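Long-range contact in sensor protein (Geobacter sulfurreducens PCA, PDB 2R78), which probably works as a sensor histidine kinase that passes phosphate from ATP to a protein histidine, this chain being its PAS domain: residues B[22-34]-B[104-116]. Numbering follows the deposited sequence.
Sequences DGIFIMDAEGHYL and LPDGKILGIARDV. With ACT (acetate ion), chain G.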
loop_
_atom_site.group_PDB
_atom_site.type_symbol
_atom_site.label_atom_id
_atom_site.label_comp_id
_atom_site.label_asym_id
_atom_site.label_seq_id
_atom_site.Cartn_x
_atom_site.Cartn_y
_atom_site.Cartn_z
ATOM N N ASP B 22 1.816 -3.337 4.849
ATOM C CA ASP B 22 1.289 -2.292 5.720
ATOM C C ASP B 22 -0.219 -2.448 5.932
ATOM O O ASP B 22 -0.945 -2.975 5.077
ATOM C CB ASP B 22 1.559 -0.916 5.166
ATOM C CG ASP B 22 3.007 -0.493 5.303
ATOM O OD1 ASP B 22 3.793 -1.087 6.095
ATOM O OD2 ASP B 22 3.339 0.482 4.626
ATOM N N GLY B 23 -0.666 -1.993 7.093
ATOM C CA GLY B 23 -2.079 -1.930 7.388
ATOM C C GLY B 23 -2.773 -0.850 6.566
ATOM O O GLY B 23 -2.227 0.227 6.354
ATOM N N ILE B 24 -3.988 -1.149 6.100
ATOM C CA ILE B 24 -4.781 -0.148 5.377
ATOM C C ILE B 24 -6.191 -0.204 5.949
ATOM O O ILE B 24 -6.742 -1.282 6.137
ATOM C CB ILE B 24 -4.817 -0.392 3.831
ATOM C CG1 ILE B 24 -3.409 -0.480 3.237
ATOM C CG2 ILE B 24 -5.640 0.694 3.142
ATOM C CD1 ILE B 24 -3.363 -0.973 1.774
ATOM N N PHE B 25 -6.750 0.961 6.249
ATOM C CA PHE B 25 -8.098 1.045 6.753
ATOM C C PHE B 25 -8.855 2.152 6.023
ATOM O O PHE B 25 -8.251 3.100 5.496
ATOM C CB PHE B 25 -8.150 1.192 8.293
ATOM C CG PHE B 25 -7.476 2.429 8.847
ATOM C CD1 PHE B 25 -8.185 3.608 9.027
ATOM C CD2 PHE B 25 -6.140 2.395 9.243
ATOM C CE1 PHE B 25 -7.558 4.737 9.573
ATOM C CE2 PHE B 25 -5.521 3.526 9.793
ATOM C CZ PHE B 25 -6.227 4.689 9.930
ATOM N N ILE B 26 -10.165 1.983 5.948
ATOM C CA ILE B 26 -11.039 3.023 5.418
ATOM C C ILE B 26 -11.983 3.415 6.513
ATOM O O ILE B 26 -12.498 2.525 7.174
ATOM C CB ILE B 26 -11.911 2.525 4.221
ATOM C CG1 ILE B 26 -11.050 1.849 3.137
ATOM C CG2 ILE B 26 -12.700 3.660 3.611
ATOM C CD1 ILE B 26 -9.932 2.683 2.550
HETATM N N MSE B 27 -12.201 4.717 6.724
HETATM C CA MSE B 27 -13.260 5.141 7.654
HETATM C C MSE B 27 -14.099 6.243 7.049
HETATM O O MSE B 27 -13.687 6.881 6.091
HETATM C CB MSE B 27 -12.706 5.566 9.012
HETATM C CG MSE B 27 -11.690 6.654 8.962
HETATM SE SE MSE B 27 -10.916 6.886 10.754
HETATM C CE MSE B 27 -11.069 5.129 11.485
ATOM N N ASP B 28 -15.301 6.440 7.574
ATOM C CA ASP B 28 -16.125 7.569 7.102
ATOM C C ASP B 28 -15.680 8.842 7.826
ATOM O O ASP B 28 -14.801 8.810 8.693
ATOM C CB ASP B 28 -17.651 7.286 7.230
ATOM C CG ASP B 28 -18.139 7.150 8.675
ATOM O OD1 ASP B 28 -17.434 7.635 9.588
ATOM O OD2 ASP B 28 -19.250 6.576 8.890
ATOM N N ALA B 29 -16.265 9.971 7.441
ATOM C CA ALA B 29 -15.870 11.249 7.987
ATOM C C ALA B 29 -16.186 11.366 9.475
ATOM O O ALA B 29 -15.636 12.219 10.149
ATOM C CB ALA B 29 -16.513 12.419 7.198
ATOM N N GLU B 30 -17.063 10.522 9.990
ATOM C CA GLU B 30 -17.399 10.522 11.420
ATOM C C GLU B 30 -16.555 9.565 12.269
ATOM O O GLU B 30 -16.788 9.442 13.485
ATOM C CB GLU B 30 -18.846 10.133 11.604
ATOM C CG GLU B 30 -19.809 11.118 10.999
ATOM C CD GLU B 30 -21.232 10.744 11.314
ATOM O OE1 GLU B 30 -21.776 9.788 10.700
ATOM O OE2 GLU B 30 -21.793 11.405 12.205
ATOM N N GLY B 31 -15.588 8.887 11.640
ATOM C CA GLY B 31 -14.665 8.005 12.350
ATOM C C GLY B 31 -15.069 6.561 12.510
ATOM O O GLY B 31 -14.414 5.803 13.225
ATOM N N HIS B 32 -16.139 6.154 11.824
ATOM C CA HIS B 32 -16.560 4.767 11.837
ATOM C C HIS B 32 -15.701 3.983 10.849
ATOM O O HIS B 32 -15.599 4.365 9.667
ATOM C CB HIS B 32 -18.016 4.638 11.417
ATOM C CG HIS B 32 -18.961 5.493 12.200
ATOM N ND1 HIS B 32 -19.088 5.403 13.565
ATOM C CD2 HIS B 32 -19.842 6.444 11.799
ATOM C CE1 HIS B 32 -20.009 6.261 13.980
ATOM N NE2 HIS B 32 -20.481 6.906 12.928
ATOM N N TYR B 33 -15.068 2.921 11.329
ATOM C CA TYR B 33 -14.289 2.054 10.445
ATOM C C TYR B 33 -15.234 1.326 9.475
ATOM O O TYR B 33 -16.230 0.739 9.894
ATOM C CB TYR B 33 -13.415 1.091 11.230
ATOM C CG TYR B 33 -12.166 1.723 11.832
ATOM C CD1 TYR B 33 -11.051 1.993 11.056
ATOM C CD2 TYR B 33 -12.082 2.020 13.173
ATOM C CE1 TYR B 33 -9.886 2.530 11.618
ATOM C CE2 TYR B 33 -10.908 2.595 13.737
ATOM C CZ TYR B 33 -9.820 2.815 12.968
ATOM O OH TYR B 33 -8.637 3.363 13.465
ATOM N N LEU B 34 -14.899 1.411 8.181
ATOM C CA LEU B 34 -15.700 0.840 7.067
ATOM C C LEU B 34 -15.045 -0.402 6.424
ATOM O O LEU B 34 -15.749 -1.345 5.964
ATOM C CB LEU B 34 -15.910 1.885 5.975
ATOM C CG LEU B 34 -16.668 3.194 6.275
ATOM C CD1 LEU B 34 -16.789 4.022 5.056
ATOM C CD2 LEU B 34 -18.046 2.912 6.847
ATOM N N LEU B 104 -10.317 11.236 1.073
ATOM C CA LEU B 104 -10.618 10.824 -0.309
ATOM C C LEU B 104 -11.733 11.685 -0.912
ATOM O O LEU B 104 -12.494 12.329 -0.176
ATOM C CB LEU B 104 -11.045 9.353 -0.365
ATOM C CG LEU B 104 -10.022 8.316 0.116
ATOM C CD1 LEU B 104 -10.680 6.912 0.228
ATOM C CD2 LEU B 104 -8.810 8.286 -0.761
ATOM N N PRO B 105 -11.831 11.689 -2.251
ATOM C CA PRO B 105 -12.846 12.518 -2.923
ATOM C C PRO B 105 -14.295 12.343 -2.522
ATOM O O PRO B 105 -15.061 13.294 -2.618
ATOM C CB PRO B 105 -12.659 12.165 -4.406
ATOM C CG PRO B 105 -11.278 11.783 -4.518
ATOM C CD PRO B 105 -10.948 11.047 -3.231
ATOM N N ASP B 106 -14.690 11.154 -2.113
ATOM C CA ASP B 106 -16.098 10.907 -1.718
ATOM C C ASP B 106 -16.329 11.127 -0.214
ATOM O O ASP B 106 -17.342 10.678 0.336
ATOM C CB ASP B 106 -16.556 9.514 -2.175
ATOM C CG ASP B 106 -15.954 8.364 -1.360
ATOM O OD1 ASP B 106 -14.932 8.573 -0.639
ATOM O OD2 ASP B 106 -16.518 7.226 -1.446
ATOM N N GLY B 107 -15.396 11.822 0.443
ATOM C CA GLY B 107 -15.578 12.160 1.839
ATOM C C GLY B 107 -15.061 11.138 2.838
ATOM O O GLY B 107 -14.877 11.481 4.018
ATOM N N LYS B 108 -14.802 9.912 2.381
ATOM C CA LYS B 108 -14.178 8.905 3.215
ATOM C C LYS B 108 -12.687 9.189 3.398
ATOM O O LYS B 108 -12.103 10.069 2.746
ATOM C CB LYS B 108 -14.429 7.517 2.647
ATOM C CG LYS B 108 -15.930 7.168 2.644
ATOM C CD LYS B 108 -16.255 5.938 1.850
ATOM C CE LYS B 108 -17.713 5.890 1.422
ATOM N NZ LYS B 108 -18.256 7.183 0.873
ATOM N N ILE B 109 -12.098 8.445 4.328
ATOM C CA ILE B 109 -10.715 8.622 4.721
ATOM C C ILE B 109 -9.951 7.301 4.561
ATOM O O ILE B 109 -10.404 6.274 5.026
ATOM C CB ILE B 109 -10.613 9.129 6.178
ATOM C CG1 ILE B 109 -11.220 10.527 6.315
ATOM C CG2 ILE B 109 -9.152 9.167 6.614
ATOM C CD1 ILE B 109 -11.600 10.866 7.789
ATOM N N LEU B 110 -8.810 7.377 3.861
ATOM C CA LEU B 110 -7.872 6.260 3.701
ATOM C C LEU B 110 -6.803 6.377 4.775
ATOM O O LEU B 110 -6.100 7.369 4.840
ATOM C CB LEU B 110 -7.152 6.371 2.345
ATOM C CG LEU B 110 -6.002 5.390 2.028
ATOM C CD1 LEU B 110 -6.601 4.052 1.745
ATOM C CD2 LEU B 110 -5.167 5.834 0.815
ATOM N N GLY B 111 -6.626 5.330 5.561
ATOM C CA GLY B 111 -5.528 5.293 6.505
ATOM C C GLY B 111 -4.530 4.199 6.178
ATOM O O GLY B 111 -4.898 3.127 5.675
ATOM N N ILE B 112 -3.271 4.457 6.496
ATOM C CA ILE B 112 -2.214 3.462 6.389
ATOM C C ILE B 112 -1.527 3.397 7.770
ATOM O O ILE B 112 -1.301 4.432 8.388
ATOM C CB ILE B 112 -1.184 3.870 5.315
ATOM C CG1 ILE B 112 -1.825 4.022 3.925
ATOM C CG2 ILE B 112 -0.118 2.818 5.192
ATOM C CD1 ILE B 112 -0.908 4.753 2.884
ATOM N N ALA B 113 -1.241 2.188 8.252
ATOM C CA ALA B 113 -0.555 1.981 9.557
ATOM C C ALA B 113 0.703 1.181 9.272
ATOM O O ALA B 113 0.616 0.128 8.662
ATOM C CB ALA B 113 -1.459 1.205 10.524
ATOM N N ARG B 114 1.854 1.671 9.726
ATOM C CA ARG B 114 3.145 1.024 9.533
ATOM C C ARG B 114 3.810 0.748 10.885
ATOM O O ARG B 114 3.697 1.539 11.827
ATOM C CB ARG B 114 4.091 1.941 8.741
ATOM C CG ARG B 114 3.642 2.310 7.325
ATOM C CD ARG B 114 4.624 3.244 6.562
ATOM N NE ARG B 114 6.024 2.752 6.525
ATOM C CZ ARG B 114 6.538 1.916 5.604
ATOM N NH1 ARG B 114 5.782 1.413 4.640
ATOM N NH2 ARG B 114 7.813 1.545 5.671
ATOM N N ASP B 115 4.562 -0.337 10.984
ATOM C CA ASP B 115 5.444 -0.506 12.169
ATOM C C ASP B 115 6.505 0.578 12.310
ATOM O O ASP B 115 6.987 1.104 11.295
ATOM C CB ASP B 115 6.131 -1.858 12.131
ATOM C CG ASP B 115 5.213 -2.964 12.582
ATOM O OD1 ASP B 115 4.648 -2.825 13.705
ATOM O OD2 ASP B 115 5.063 -3.958 11.823
ATOM N N VAL B 116 6.866 0.899 13.570
ATOM C CA VAL B 116 7.771 2.022 13.893
ATOM C C VAL B 116 8.396 1.948 15.288
ATOM O O VAL B 116 7.710 1.944 16.325
ATOM C CB VAL B 116 7.046 3.376 13.861
ATOM C CG1 VAL B 116 6.135 3.470 12.622
ATOM C CG2 VAL B 116 6.270 3.586 15.113
HETATM C C ACT G . -7.260 4.671 16.509
HETATM O O ACT G . -8.329 4.238 16.005
HETATM O OXT ACT G . -7.308 4.973 17.740
HETATM C CH3 ACT G . -6.000 4.828 15.671
HETATM O O HOH W 1 3.931 -2.346 8.892
#
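The benzyl group of Phe25 folds across the neighbouring strand and lies flat on Gly111, whose CA stands 3.6 Å from the ring centroid, 14° off the ring normal, a CH-pi contact. Phe25 CG sits between its own backbone N and carbonyl carbon (chi1 61°), which swings the ring over Gly111. Tyr33 OH approaches the opposite face near the rim and donates a hydrogen bond to an acetate ion, also bound by Ser60 and Gly57. Beneath the ring, Gly111 N reaches Phe25 O at 2.8 Å in a nearly straight bond, and Phe25 N returns one to Gly111 O. Hydrogen-bonded pairs Gly23–Ala113 and Met27–Ile109 extend this antiparallel ladder, pairing the first strand, 23-27, with the last, 109-115, which is the central strand of the five-stranded antiparallel PAS sheet (order 2-1-5-4-3). The face carrying Phe25 also bears Met27, whose CG packs 3.9 Å from Ile109 CB. On the other face Leu110 CD1 touches both Ile26 CD1 (3.7 Å) and Ile24 CG2 (3.8 Å); helix 6-19 covers the two isoleucines, and Ala15 of the second subunit packs on Leu110. At the far end Arg114 NH1 meets Asp22 OD2 at 2.6 Å in a salt bridge of weak hydrogen-bond geometry, the guanidinium and carboxylate planes 89° apart. The same NH1 also pairs with Asp22 OD1 of the second subunit, and the reciprocal pair also forms.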